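Local coordinates for protein aminopeptidase N (Francisella tularensis subsp. tularensis, PDB 5DLL) that removes amino acids one at a time from the N terminus of peptides as a zinc-dependent M1-family peptidase, probably during intracellular peptide degradation, at residues Phe35-Ser40 / Leu201-Leu206; Tyr683-Ser688 / Asp695-Leu700. One frame throughout, in Å; residues are numbered along the deposited sequence.

In the fold
Following the chain from the N terminus, interaction 1 begins at the end of strand 26-36. It closes when the chain returns at strand 201-204, and the long loop between is rich in strands and has no helix. It lies in the N-terminal part of the protein and packs one β-sheet against another. Interaction 2 opens much later, in the C-terminal region of ARM-repeat type. It closes a very short loop, joining the C-terminal part of helix 668-685 to helix 691-703. The two contacts neither nest nor cross. They follow in series, and the nearest atoms of interaction 1 and interaction 2 are about 36 Å apart. Both lie away from the zinc site.

Interaction 1 (Phe35-Ser40 / Leu201-Leu206); sequences FELDES and LVAGDL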
ATOM      1  N   PHE A  35      21.133 -26.073  -9.028  1.00 38.63           N
ATOM      2  CA  PHE A  35      22.006 -24.969  -8.634  1.00 45.15           C
ATOM      3  C   PHE A  35      23.206 -25.502  -7.854  1.00 49.41           C
ATOM      4  O   PHE A  35      23.044 -26.104  -6.785  1.00 40.46           O
ATOM      5  CB  PHE A  35      21.253 -23.960  -7.766  1.00 43.46           C
ATOM      6  CG  PHE A  35      20.243 -23.136  -8.518  1.00 43.71           C
ATOM      7  CD1 PHE A  35      18.982 -23.648  -8.810  1.00 45.99           C
ATOM      8  CD2 PHE A  35      20.540 -21.837  -8.913  1.00 42.70           C
ATOM      9  CE1 PHE A  35      18.045 -22.889  -9.493  1.00 41.93           C
ATOM     10  CE2 PHE A  35      19.608 -21.072  -9.599  1.00 41.60           C
ATOM     11  CZ  PHE A  35      18.359 -21.600  -9.888  1.00 41.48           C
ATOM     12  N   GLU A  36      24.401 -25.283  -8.403  1.00 46.67           N
ATOM     13  CA  GLU A  36      25.645 -25.573  -7.705  1.00 50.43           C
ATOM     14  C   GLU A  36      26.216 -24.257  -7.202  1.00 48.94           C
ATOM     15  O   GLU A  36      26.964 -23.582  -7.906  1.00 40.54           O
ATOM     16  CB  GLU A  36      26.625 -26.278  -8.633  1.00 54.42           C
ATOM     17  CG  GLU A  36      26.036 -27.526  -9.258  1.00 55.57           C
ATOM     18  CD  GLU A  36      27.063 -28.356  -9.986  1.00 56.42           C
ATOM     19  OE1 GLU A  36      26.816 -28.695 -11.160  1.00 62.42           O
ATOM     20  OE2 GLU A  36      28.113 -28.669  -9.384  1.00 64.08           O
ATOM     21  N   LEU A  37      25.842 -23.903  -5.975  1.00 49.54           N
ATOM     22  CA  LEU A  37      26.122 -22.582  -5.431  1.00 50.71           C
ATOM     23  C   LEU A  37      27.604 -22.328  -5.174  1.00 53.71           C
ATOM     24  O   LEU A  37      28.311 -23.163  -4.595  1.00 54.34           O
ATOM     25  CB  LEU A  37      25.333 -22.354  -4.134  1.00 53.40           C
ATOM     26  CG  LEU A  37      23.807 -22.324  -4.249  1.00 54.81           C
ATOM     27  CD1 LEU A  37      23.196 -21.945  -2.908  1.00 58.89           C
ATOM     28  CD2 LEU A  37      23.343 -21.362  -5.337  1.00 55.17           C
ATOM     29  N   ASP A  38      28.051 -21.160  -5.625  1.00 55.01           N
ATOM     30  CA  ASP A  38      29.385 -20.657  -5.351  1.00 55.13           C
ATOM     31  C   ASP A  38      29.356 -19.134  -5.442  1.00 54.32           C
ATOM     32  O   ASP A  38      28.562 -18.560  -6.197  1.00 45.78           O
ATOM     33  CB  ASP A  38      30.397 -21.227  -6.348  1.00 57.81           C
ATOM     34  CG  ASP A  38      31.825 -20.822  -6.023  1.00 67.39           C
ATOM     35  OD1 ASP A  38      32.306 -21.158  -4.917  1.00 75.33           O
ATOM     36  OD2 ASP A  38      32.462 -20.161  -6.870  1.00 71.05           O
ATOM     37  N   GLU A  39      30.217 -18.493  -4.659  1.00 60.35           N
ATOM     38  CA  GLU A  39      30.346 -17.040  -4.648  1.00 62.20           C
ATOM     39  C   GLU A  39      30.555 -16.463  -6.060  1.00 60.41           C
ATOM     40  O   GLU A  39      29.855 -15.532  -6.455  1.00 52.71           O
ATOM     41  CB  GLU A  39      31.501 -16.647  -3.718  1.00 73.63           C
ATOM     42  CG  GLU A  39      31.768 -15.154  -3.595  1.00 92.24           C
ATOM     43  CD  GLU A  39      33.026 -14.852  -2.799  1.00108.80           C
ATOM     44  OE1 GLU A  39      33.872 -14.068  -3.287  1.00100.88           O
ATOM     45  OE2 GLU A  39      33.174 -15.408  -1.689  1.00106.85           O
ATOM     46  N   SER A  40      31.497 -17.036  -6.815  1.00 61.26           N
ATOM     47  CA  SER A  40      31.900 -16.509  -8.130  1.00 61.64           C
ATOM     48  C   SER A  40      31.258 -17.220  -9.321  1.00 60.10           C
ATOM     49  O   SER A  40      30.840 -16.580 -10.285  1.00 57.08           O
ATOM     50  CB  SER A  40      33.420 -16.614  -8.294  1.00 59.06           C
ATOM     51  OG  SER A  40      34.103 -15.959  -7.246  1.00 68.04           O
ATOM     52  N   LEU A 201      14.933 -18.565  -4.623  1.00 38.44           N
ATOM     53  CA  LEU A 201      15.933 -19.420  -3.997  1.00 40.05           C
ATOM     54  C   LEU A 201      16.593 -18.641  -2.866  1.00 40.34           C
ATOM     55  O   LEU A 201      16.865 -17.451  -3.009  1.00 50.34           O
ATOM     56  CB  LEU A 201      16.985 -19.849  -5.023  1.00 43.09           C
ATOM     57  CG  LEU A 201      18.183 -20.665  -4.498  1.00 46.99           C
ATOM     58  CD1 LEU A 201      18.662 -21.667  -5.541  1.00 46.12           C
ATOM     59  CD2 LEU A 201      19.337 -19.778  -4.036  1.00 47.78           C
ATOM     60  N   VAL A 202      16.838 -19.313  -1.745  1.00 40.45           N
ATOM     61  CA  VAL A 202      17.585 -18.729  -0.630  1.00 37.97           C
ATOM     62  C   VAL A 202      18.511 -19.773  -0.014  1.00 38.05           C
ATOM     63  O   VAL A 202      18.104 -20.911   0.218  1.00 40.40           O
ATOM     64  CB  VAL A 202      16.648 -18.200   0.473  1.00 39.08           C
ATOM     65  CG1 VAL A 202      17.457 -17.716   1.675  1.00 43.21           C
ATOM     66  CG2 VAL A 202      15.745 -17.098  -0.065  1.00 36.35           C
ATOM     67  N   ALA A 203      19.750 -19.372   0.257  1.00 41.18           N
ATOM     68  CA  ALA A 203      20.722 -20.240   0.918  1.00 43.29           C
ATOM     69  C   ALA A 203      21.572 -19.435   1.896  1.00 40.29           C
ATOM     70  O   ALA A 203      22.167 -18.424   1.518  1.00 36.93           O
ATOM     71  CB  ALA A 203      21.605 -20.928  -0.109  1.00 49.19           C
ATOM     72  N   GLY A 204      21.632 -19.885   3.147  1.00 38.85           N
ATOM     73  CA  GLY A 204      22.382 -19.165   4.172  1.00 40.71           C
ATOM     74  C   GLY A 204      22.419 -19.848   5.519  1.00 41.73           C
ATOM     75  O   GLY A 204      21.879 -20.939   5.693  1.00 45.76           O
ATOM     76  N   ASP A 205      23.075 -19.189   6.468  1.00 45.95           N
ATOM     77  CA  ASP A 205      23.090 -19.612   7.866  1.00 52.23           C
ATOM     78  C   ASP A 205      22.029 -18.797   8.625  1.00 54.18           C
ATOM     79  O   ASP A 205      22.304 -17.708   9.141  1.00 59.61           O
ATOM     80  CB  ASP A 205      24.495 -19.393   8.444  1.00 56.60           C
ATOM     81  CG  ASP A 205      24.710 -20.084   9.780  1.00 58.71           C
ATOM     82  OD1 ASP A 205      23.736 -20.596  10.372  1.00 60.35           O
ATOM     83  OD2 ASP A 205      25.873 -20.107  10.241  1.00 54.78           O
ATOM     84  N   LEU A 206      20.808 -19.327   8.670  1.00 56.11           N
ATOM     85  CA  LEU A 206      19.664 -18.601   9.222  1.00 52.71           C
ATOM     86  C   LEU A 206      18.991 -19.348  10.363  1.00 50.45           C
ATOM     87  O   LEU A 206      18.781 -20.561  10.284  1.00 51.67           O
ATOM     88  CB  LEU A 206      18.626 -18.338   8.127  1.00 50.60           C
ATOM     89  CG  LEU A 206      19.056 -17.393   7.003  1.00 55.10           C
ATOM     90  CD1 LEU A 206      18.010 -17.372   5.900  1.00 55.10           C
ATOM     91  CD2 LEU A 206      19.308 -15.986   7.530  1.00 54.63           C
TER
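L201 sets its CD1 methyl over one face of the F35 ring. CD1 lies 3.8 Å from the ring centroid and 15° off the ring normal, which makes a CH-pi contact. The methyl sits a little off centre, and its closest ring atom is F35 CG at 3.7 Å. The two side chains approach from opposite directions. In L201, CG is anti to the backbone N (chi1 175°), and this turn carries the branch out to the ring. Two residues further on in each segment, L37 CD1 meets A203 CB at 3.4 Å. All four residues are buried, and no hydrogen bond links the segments. Here two sheets pack face to face at the end of strand 26-36, consistent with the all-β N-terminal domain of M1 aminopeptidases; L37 lies just past the strand. Strand 26-36 belongs to a large mixed sheet and strand 201-204 to a four-stranded antiparallel one. I157 of strand 150-160 extends the apolar layer, touching both L37 and L201. V202 points the other way and packs on V265 of strand 261-267. Past L37 the packing gives way to a more open turn, where E39 is exposed. There D38 OD2 accepts from S40 N in an Asx turn.

Interaction 2 (Tyr683-Ser688 / Asp695-Leu700); sequences YLMNAS and DLAQQL
L684 overlaps L696 through one methyl of each side chain. L684 CD1 lies 3.7 Å from L696 CD1, and the two side chains cross obliquely. The other pair is M685 with A697. The CA-CB bond of M685 does not aim at the facing helix, so the rest of the chain has to make up the direction. It bends at chi2 (-68°) and then runs out nearly straight at chi3 (-162°). This puts the terminal methyl CE of M685 at 3.4 Å from A697 CB. A long, flexible side chain thus meets a short one, while the leucines meet as equals. The pairs sit in step: L684 is 9.1 Å from L696 between CA atoms, and M685 is 8.9 Å from A697.

The contact joins the C-terminal part of helix 668-685 to helix 691-703, across the short connection between them. It belongs to the helical C-terminal region of ARM-repeat type, where successive helices stack side by side. Helix 648-658 adds to the leucine pair, with W651 against L684 and L652 against L696. A697 is also packed by L717 of helix 707-717 and by L681, a turn earlier on helix 668-685. The turn itself is held by polar bonds, among them M685 O with Q690 NE2 and S688 OG with D645 OD2.

Between the two segments there is no hydrogen bond or ion pair. Contact is made by carbon atoms alone, so it rests on non-directional van der Waals and hydrophobic packing, with three of the four residues buried and L696 partly exposed.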
ATOM      1  N   TYR A 683      -6.909  17.328  22.736  1.00 43.65           N
ATOM      2  CA  TYR A 683      -7.815  18.448  22.996  1.00 42.69           C
ATOM      3  C   TYR A 683      -7.589  19.082  24.370  1.00 45.82           C
ATOM      4  O   TYR A 683      -7.851  20.267  24.553  1.00 48.92           O
ATOM      5  CB  TYR A 683      -9.270  18.014  22.855  1.00 38.53           C
ATOM      6  CG  TYR A 683      -9.756  18.002  21.429  1.00 36.06           C
ATOM      7  CD1 TYR A 683     -10.170  19.179  20.807  1.00 35.67           C
ATOM      8  CD2 TYR A 683      -9.807  16.817  20.701  1.00 33.92           C
ATOM      9  CE1 TYR A 683     -10.623  19.173  19.498  1.00 35.82           C
ATOM     10  CE2 TYR A 683     -10.259  16.800  19.394  1.00 35.32           C
ATOM     11  CZ  TYR A 683     -10.666  17.979  18.796  1.00 35.67           C
ATOM     12  OH  TYR A 683     -11.112  17.965  17.495  1.00 37.44           O
ATOM     13  N   LEU A 684      -7.106  18.297  25.331  1.00 43.79           N
ATOM     14  CA  LEU A 684      -6.750  18.835  26.644  1.00 49.36           C
ATOM     15  C   LEU A 684      -5.508  19.746  26.584  1.00 50.33           C
ATOM     16  O   LEU A 684      -5.355  20.655  27.413  1.00 50.50           O
ATOM     17  CB  LEU A 684      -6.541  17.697  27.653  1.00 50.81           C
ATOM     18  CG  LEU A 684      -7.777  16.837  27.973  1.00 53.32           C
ATOM     19  CD1 LEU A 684      -7.391  15.647  28.846  1.00 48.79           C
ATOM     20  CD2 LEU A 684      -8.889  17.652  28.628  1.00 50.10           C
ATOM     21  N   MET A 685      -4.639  19.501  25.601  1.00 50.57           N
ATOM     22  CA  MET A 685      -3.437  20.322  25.382  1.00 54.14           C
ATOM     23  C   MET A 685      -3.709  21.546  24.512  1.00 49.80           C
ATOM     24  O   MET A 685      -3.092  22.592  24.700  1.00 54.47           O
ATOM     25  CB  MET A 685      -2.331  19.486  24.748  1.00 51.61           C
ATOM     26  CG  MET A 685      -1.780  18.412  25.668  1.00 55.37           C
ATOM     27  SD  MET A 685      -0.872  19.097  27.069  1.00 62.70           S
ATOM     28  CE  MET A 685       0.051  17.643  27.550  1.00 67.14           C
ATOM     29  N   ASN A 686      -4.635  21.416  23.568  1.00 45.60           N
ATOM     30  CA  ASN A 686      -5.083  22.562  22.780  1.00 47.64           C
ATOM     31  C   ASN A 686      -6.051  23.489  23.536  1.00 48.71           C
ATOM     32  O   ASN A 686      -6.583  24.436  22.958  1.00 50.82           O
ATOM     33  CB  ASN A 686      -5.716  22.086  21.472  1.00 46.85           C
ATOM     34  CG  ASN A 686      -4.717  21.408  20.563  1.00 50.04           C
ATOM     35  OD1 ASN A 686      -4.810  20.208  20.302  1.00 57.37           O
ATOM     36  ND2 ASN A 686      -3.744  22.170  20.084  1.00 66.98           N
ATOM     37  N   ALA A 687      -6.281  23.216  24.819  1.00 51.40           N
ATOM     38  CA  ALA A 687      -7.052  24.111  25.674  1.00 54.61           C
ATOM     39  C   ALA A 687      -6.237  25.349  26.046  1.00 53.60           C
ATOM     40  O   ALA A 687      -5.008  25.344  25.946  1.00 58.88           O
ATOM     41  CB  ALA A 687      -7.489  23.378  26.931  1.00 55.49           C
ATOM     42  N   SER A 688      -6.933  26.400  26.479  1.00 51.80           N
ATOM     43  CA  SER A 688      -6.289  27.637  26.935  1.00 53.22           C
ATOM     44  C   SER A 688      -5.479  27.442  28.221  1.00 52.50           C
ATOM     45  O   SER A 688      -4.498  28.146  28.438  1.00 53.26           O
ATOM     46  CB  SER A 688      -7.325  28.743  27.142  1.00 54.74           C
ATOM     47  OG  SER A 688      -7.919  29.119  25.914  1.00 49.67           O
ATOM     48  N   ASP A 695      -0.678  17.307  33.123  1.00 55.43           N
ATOM     49  CA  ASP A 695      -0.534  16.402  34.259  1.00 63.62           C
ATOM     50  C   ASP A 695      -0.887  14.977  33.851  1.00 56.65           C
ATOM     51  O   ASP A 695      -0.207  14.032  34.246  1.00 51.04           O
ATOM     52  CB  ASP A 695      -1.404  16.862  35.432  1.00 68.76           C
ATOM     53  CG  ASP A 695      -1.015  18.243  35.940  1.00 76.41           C
ATOM     54  OD1 ASP A 695       0.087  18.724  35.592  1.00 69.75           O
ATOM     55  OD2 ASP A 695      -1.818  18.852  36.681  1.00 80.82           O
ATOM     56  N   LEU A 696      -1.941  14.841  33.047  1.00 55.20           N
ATOM     57  CA  LEU A 696      -2.379  13.534  32.544  1.00 57.68           C
ATOM     58  C   LEU A 696      -1.390  12.943  31.541  1.00 54.32           C
ATOM     59  O   LEU A 696      -1.156  11.732  31.537  1.00 52.15           O
ATOM     60  CB  LEU A 696      -3.769  13.633  31.895  1.00 58.52           C
ATOM     61  CG  LEU A 696      -4.963  13.870  32.830  1.00 57.87           C
ATOM     62  CD1 LEU A 696      -6.237  14.083  32.024  1.00 58.80           C
ATOM     63  CD2 LEU A 696      -5.133  12.718  33.811  1.00 53.76           C
ATOM     64  N   ALA A 697      -0.825  13.799  30.689  1.00 55.98           N
ATOM     65  CA  ALA A 697       0.176  13.374  29.708  1.00 50.33           C
ATOM     66  C   ALA A 697       1.471  12.946  30.389  1.00 49.38           C
ATOM     67  O   ALA A 697       2.090  11.954  30.001  1.00 42.51           O
ATOM     68  CB  ALA A 697       0.448  14.493  28.720  1.00 49.28           C
ATOM     69  N   GLN A 698       1.867  13.704  31.411  1.00 57.44           N
ATOM     70  CA  GLN A 698       3.090  13.435  32.161  1.00 64.18           C
ATOM     71  C   GLN A 698       3.026  12.095  32.902  1.00 69.11           C
ATOM     72  O   GLN A 698       4.026  11.376  32.968  1.00 68.82           O
ATOM     73  CB  GLN A 698       3.369  14.581  33.144  1.00 65.71           C
ATOM     74  CG  GLN A 698       4.677  14.460  33.917  1.00 70.28           C
ATOM     75  CD  GLN A 698       5.894  14.457  33.012  1.00 71.30           C
ATOM     76  OE1 GLN A 698       6.109  15.391  32.239  1.00 64.32           O
ATOM     77  NE2 GLN A 698       6.701  13.405  33.107  1.00 71.96           N
ATOM     78  N   GLN A 699       1.860  11.764  33.455  1.00 61.61           N
ATOM     79  CA  GLN A 699       1.684  10.489  34.151  1.00 65.81           C
ATOM     80  C   GLN A 699       1.665   9.330  33.161  1.00 65.82           C
ATOM     81  O   GLN A 699       2.347   8.325  33.369  1.00 68.71           O
ATOM     82  CB  GLN A 699       0.406  10.486  34.998  1.00 70.18           C
ATOM     83  CG  GLN A 699       0.463  11.394  36.220  1.00 85.19           C
ATOM     84  CD  GLN A 699       1.583  11.029  37.184  1.00 90.06           C
ATOM     85  OE1 GLN A 699       1.637   9.910  37.701  1.00 82.75           O
ATOM     86  NE2 GLN A 699       2.483  11.979  37.431  1.00 77.44           N
ATOM     87  N   LEU A 700       0.896   9.480  32.085  1.00 60.95           N
ATOM     88  CA  LEU A 700       0.816   8.464  31.033  1.00 60.43           C
ATOM     89  C   LEU A 700       2.202   8.148  30.494  1.00 62.25           C
ATOM     90  O   LEU A 700       2.542   6.985  30.267  1.00 54.10           O
ATOM     91  CB  LEU A 700      -0.086   8.944  29.890  1.00 66.99           C
ATOM     92  CG  LEU A 700      -0.370   7.975  28.735  1.00 58.43           C
ATOM     93  CD1 LEU A 700      -0.818   6.617  29.251  1.00 60.55           C
ATOM     94  CD2 LEU A 700      -1.419   8.563  27.803  1.00 54.43           C
TER